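Local coordinates for SusD superfamily protein (Bacteroides thetaiotaomicron, PDB 3MCX) that is of unknown function but, as a SusD-family outer-membrane protein that binds zinc, probably helps capture glycans at the cell surface, at residues 237-245 and 383-391. Residues are numbered along the deposited sequence; the frame is centred on the assembly and turned at random.
Sequences QLYSYEEYP and DIISRRTTD. With ZN (zinc ion), chain E; ZN (zinc ion), chain F; GOL (glycerol), chain N.
R388 reaches back from the loop after helix 374-385 to grip Y239 and Y244, a worked example of one buried guanidinium tying two loops together. Its chain bends about CB-CG (chi2 -68°), bringing NH1 within 2.8 Å of Y239 O, a bond in the guanidinium plane but above the carbonyl plane. NH1 also donates to R387 O, so a single nitrogen bridges a backbone carbonyl of each segment. Y244 crosses this arm: R388 CD lies over the ring face in a CH-pi contact, 4.1 Å from the ring centroid, while Y244 CE1 sits over the guanidinium, the two planes 40° apart.

Just before Y239 in sequence, L238 packs its CB on R387 CD at 3.7 Å and its CD2 against I384 CD1. The extended R387 carries its NH1 to D383 O and, in a salt bridge, to D383 OD1, which also binds a zinc ion. Y241 CE2 approaches R388 O at 3.5 Å.

E413 of helix 403-414 forms a salt bridge with R388 NE and a hydrogen bond with Y244 OH, E255 forms another salt bridge with R388 NH2, and helix 356-370 presents Y360 to L238. With R388 replaced by an alanine, Y239 O is likely to lose its guanidinium donor, and E413 and E255 their cation. The contact thus fastens the loop between helix 218-231 and strand 256-260 to the last part of helix 374-385 and the following turn.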
loop_
_atom_site.group_PDB
_atom_site.type_symbol
_atom_site.label_atom_id
_atom_site.label_comp_id
_atom_site.label_asym_id
_atom_site.label_seq_id
_atom_site.Cartn_x
_atom_site.Cartn_y
_atom_site.Cartn_z
ATOM N N GLN A 237 -10.010 9.609 -14.325
ATOM C CA GLN A 237 -10.365 10.999 -13.980
ATOM C C GLN A 237 -10.263 11.184 -12.478
ATOM O O GLN A 237 -10.752 10.333 -11.730
ATOM C CB GLN A 237 -11.839 11.307 -14.348
ATOM C CG GLN A 237 -12.152 11.600 -15.782
ATOM C CD GLN A 237 -13.592 12.056 -15.962
ATOM O OE1 GLN A 237 -14.314 12.324 -14.981
ATOM N NE2 GLN A 237 -14.025 12.147 -17.211
ATOM N N LEU A 238 -9.688 12.300 -12.023
ATOM C CA LEU A 238 -9.704 12.649 -10.603
ATOM C C LEU A 238 -11.159 12.873 -10.137
ATOM O O LEU A 238 -11.999 13.408 -10.891
ATOM C CB LEU A 238 -8.865 13.923 -10.347
ATOM C CG LEU A 238 -7.361 13.763 -10.500
ATOM C CD1 LEU A 238 -6.723 15.129 -10.365
ATOM C CD2 LEU A 238 -6.767 12.779 -9.472
ATOM N N TYR A 239 -11.450 12.452 -8.913
ATOM C CA TYR A 239 -12.775 12.701 -8.322
ATOM C C TYR A 239 -12.990 14.178 -8.088
ATOM O O TYR A 239 -12.100 14.880 -7.603
ATOM C CB TYR A 239 -12.966 11.948 -6.996
ATOM C CG TYR A 239 -12.764 10.443 -7.165
ATOM C CD1 TYR A 239 -13.367 9.754 -8.217
ATOM C CD2 TYR A 239 -11.983 9.741 -6.290
ATOM C CE1 TYR A 239 -13.173 8.404 -8.380
ATOM C CE2 TYR A 239 -11.747 8.375 -6.451
ATOM C CZ TYR A 239 -12.377 7.720 -7.512
ATOM O OH TYR A 239 -12.161 6.383 -7.761
ATOM N N SER A 240 -14.185 14.643 -8.412
ATOM C CA SER A 240 -14.602 16.019 -8.086
ATOM C C SER A 240 -14.924 16.096 -6.595
ATOM O O SER A 240 -15.147 15.082 -5.921
ATOM C CB SER A 240 -15.852 16.415 -8.858
ATOM O OG SER A 240 -16.968 15.653 -8.408
ATOM N N TYR A 241 -15.014 17.319 -6.096
ATOM C CA TYR A 241 -15.427 17.572 -4.718
ATOM C C TYR A 241 -16.829 16.994 -4.471
ATOM O O TYR A 241 -17.107 16.402 -3.410
ATOM C CB TYR A 241 -15.413 19.079 -4.502
ATOM C CG TYR A 241 -15.688 19.550 -3.097
ATOM C CD1 TYR A 241 -16.976 19.646 -2.618
ATOM C CD2 TYR A 241 -14.649 19.922 -2.268
ATOM C CE1 TYR A 241 -17.218 20.093 -1.322
ATOM C CE2 TYR A 241 -14.883 20.369 -0.986
ATOM C CZ TYR A 241 -16.148 20.448 -0.522
ATOM O OH TYR A 241 -16.351 20.876 0.771
ATOM N N GLU A 242 -17.687 17.152 -5.476
ATOM C CA GLU A 242 -19.085 16.735 -5.394
ATOM C C GLU A 242 -19.214 15.212 -5.325
ATOM O O GLU A 242 -20.033 14.693 -4.577
ATOM C CB GLU A 242 -19.856 17.300 -6.582
ATOM C CG GLU A 242 -20.014 18.804 -6.507
ATOM C CD GLU A 242 -18.816 19.656 -7.037
ATOM O OE1 GLU A 242 -17.733 19.158 -7.519
ATOM O OE2 GLU A 242 -19.017 20.908 -6.967
ATOM N N GLU A 243 -18.389 14.508 -6.092
ATOM C CA GLU A 243 -18.354 13.026 -6.218
ATOM C C GLU A 243 -17.734 12.341 -5.015
ATOM O O GLU A 243 -18.018 11.168 -4.696
ATOM C CB GLU A 243 -17.493 12.605 -7.453
ATOM C CG GLU A 243 -18.148 12.848 -8.824
ATOM C CD GLU A 243 -17.184 12.808 -10.036
ATOM O OE1 GLU A 243 -15.943 12.913 -9.889
ATOM O OE2 GLU A 243 -17.696 12.713 -11.176
ATOM N N TYR A 244 -16.759 13.025 -4.405
ATOM C CA TYR A 244 -15.829 12.377 -3.495
ATOM C C TYR A 244 -16.478 11.566 -2.378
ATOM O O TYR A 244 -16.020 10.483 -2.101
ATOM C CB TYR A 244 -14.863 13.387 -2.887
ATOM C CG TYR A 244 -13.587 12.774 -2.309
ATOM C CD1 TYR A 244 -12.480 12.550 -3.119
ATOM C CD2 TYR A 244 -13.476 12.466 -0.963
ATOM C CE1 TYR A 244 -11.317 12.046 -2.611
ATOM C CE2 TYR A 244 -12.311 11.954 -0.445
ATOM C CZ TYR A 244 -11.215 11.749 -1.254
ATOM O OH TYR A 244 -10.059 11.259 -0.675
ATOM N N PRO A 245 -17.532 12.079 -1.741
ATOM C CA PRO A 245 -18.094 11.264 -0.640
ATOM C C PRO A 245 -18.717 9.927 -1.076
ATOM O O PRO A 245 -18.755 8.975 -0.271
ATOM C CB PRO A 245 -19.181 12.171 -0.034
ATOM C CG PRO A 245 -18.809 13.573 -0.493
ATOM C CD PRO A 245 -18.164 13.412 -1.842
ATOM N N ASP A 383 -4.095 20.295 -8.519
ATOM C CA ASP A 383 -5.163 19.436 -9.072
ATOM C C ASP A 383 -5.852 18.627 -7.984
ATOM O O ASP A 383 -7.030 18.365 -8.073
ATOM C CB ASP A 383 -4.609 18.487 -10.135
ATOM C CG ASP A 383 -4.481 19.146 -11.492
ATOM O OD1 ASP A 383 -5.412 19.873 -11.883
ATOM O OD2 ASP A 383 -3.435 18.942 -12.175
ATOM N N ILE A 384 -5.121 18.246 -6.965
ATOM C CA ILE A 384 -5.708 17.541 -5.834
ATOM C C ILE A 384 -6.375 18.549 -4.918
ATOM O O ILE A 384 -7.572 18.454 -4.667
ATOM C CB ILE A 384 -4.672 16.693 -5.094
ATOM C CG1 ILE A 384 -4.012 15.676 -6.044
ATOM C CG2 ILE A 384 -5.340 16.012 -3.898
ATOM C CD1 ILE A 384 -4.947 14.723 -6.783
ATOM N N ILE A 385 -5.620 19.539 -4.443
ATOM C CA ILE A 385 -6.152 20.527 -3.489
ATOM C C ILE A 385 -7.459 21.128 -3.993
ATOM O O ILE A 385 -8.446 21.179 -3.248
ATOM C CB ILE A 385 -5.108 21.637 -3.135
ATOM C CG1 ILE A 385 -3.900 21.044 -2.392
ATOM C CG2 ILE A 385 -5.740 22.704 -2.208
ATOM C CD1 ILE A 385 -2.732 22.071 -2.213
ATOM N N SER A 386 -7.481 21.570 -5.249
ATOM C CA SER A 386 -8.646 22.277 -5.807
ATOM C C SER A 386 -9.897 21.410 -5.898
ATOM O O SER A 386 -11.005 21.955 -5.989
ATOM C CB SER A 386 -8.350 22.837 -7.195
ATOM O OG SER A 386 -8.135 21.806 -8.130
ATOM N N ARG A 387 -9.709 20.088 -5.897
ATOM C CA ARG A 387 -10.815 19.126 -5.938
ATOM C C ARG A 387 -11.194 18.576 -4.571
ATOM O O ARG A 387 -12.013 17.642 -4.459
ATOM C CB ARG A 387 -10.480 17.980 -6.928
ATOM C CG ARG A 387 -10.430 18.399 -8.382
ATOM C CD ARG A 387 -9.987 17.249 -9.256
ATOM N NE ARG A 387 -10.089 17.540 -10.668
ATOM C CZ ARG A 387 -9.212 18.262 -11.364
ATOM N NH1 ARG A 387 -8.102 18.732 -10.797
ATOM N NH2 ARG A 387 -9.418 18.475 -12.647
ATOM N N ARG A 388 -10.580 19.109 -3.513
ATOM C CA ARG A 388 -10.822 18.615 -2.159
ATOM C C ARG A 388 -11.277 19.699 -1.182
ATOM O O ARG A 388 -11.668 19.403 -0.049
ATOM C CB ARG A 388 -9.573 17.905 -1.623
ATOM C CG ARG A 388 -9.119 16.735 -2.469
ATOM C CD ARG A 388 -10.088 15.583 -2.439
ATOM N NE ARG A 388 -9.518 14.524 -3.212
ATOM C CZ ARG A 388 -9.803 14.268 -4.484
ATOM N NH1 ARG A 388 -10.712 14.963 -5.123
ATOM N NH2 ARG A 388 -9.153 13.266 -5.068
ATOM N N THR A 389 -11.180 20.950 -1.589
ATOM C CA THR A 389 -11.626 22.058 -0.752
ATOM C C THR A 389 -12.196 23.179 -1.595
ATOM O O THR A 389 -11.853 23.321 -2.764
ATOM C CB THR A 389 -10.484 22.596 0.147
ATOM O OG1 THR A 389 -10.990 23.629 1.001
ATOM C CG2 THR A 389 -9.315 23.148 -0.694
ATOM N N THR A 390 -13.070 23.979 -1.003
ATOM C CA THR A 390 -13.545 25.195 -1.659
ATOM C C THR A 390 -12.745 26.446 -1.289
ATOM O O THR A 390 -13.013 27.516 -1.805
ATOM C CB THR A 390 -15.012 25.464 -1.326
ATOM O OG1 THR A 390 -15.171 25.426 0.099
ATOM C CG2 THR A 390 -15.903 24.395 -1.969
ATOM N N ASP A 391 -11.777 26.293 -0.386
ATOM C CA ASP A 391 -10.972 27.435 0.058
ATOM C C ASP A 391 -9.815 27.576 -0.953
ATOM O O ASP A 391 -8.870 26.809 -0.926
ATOM C CB ASP A 391 -10.423 27.131 1.460
ATOM C CG ASP A 391 -9.550 28.248 2.006
ATOM O OD1 ASP A 391 -9.376 29.295 1.335
ATOM O OD2 ASP A 391 -8.980 28.024 3.092
HETATM ZN ZN ZN E . -5.668 20.470 -13.810
HETATM ZN ZN ZN F . -8.931 31.199 2.078
HETATM C C1 GOL N . -17.087 22.509 -5.408
HETATM O O1 GOL N . -17.268 23.285 -4.256
HETATM C C2 GOL N . -15.727 22.687 -6.068
HETATM O O2 GOL N . -15.673 21.691 -7.073
HETATM C C3 GOL N . -14.559 22.594 -5.083
HETATM O O3 GOL N . -13.474 21.924 -5.702
HETATM O O HOH W 1 -12.446 16.218 -11.440
HETATM O O HOH W 2 -17.401 24.036 0.985
HETATM O O HOH W 3 -8.475 30.418 4.145
HETATM O O HOH W 4 -9.422 31.774 0.040
HETATM O O HOH W 5 -8.244 33.096 2.431
HETATM O O HOH W 6 -10.913 31.780 2.534
#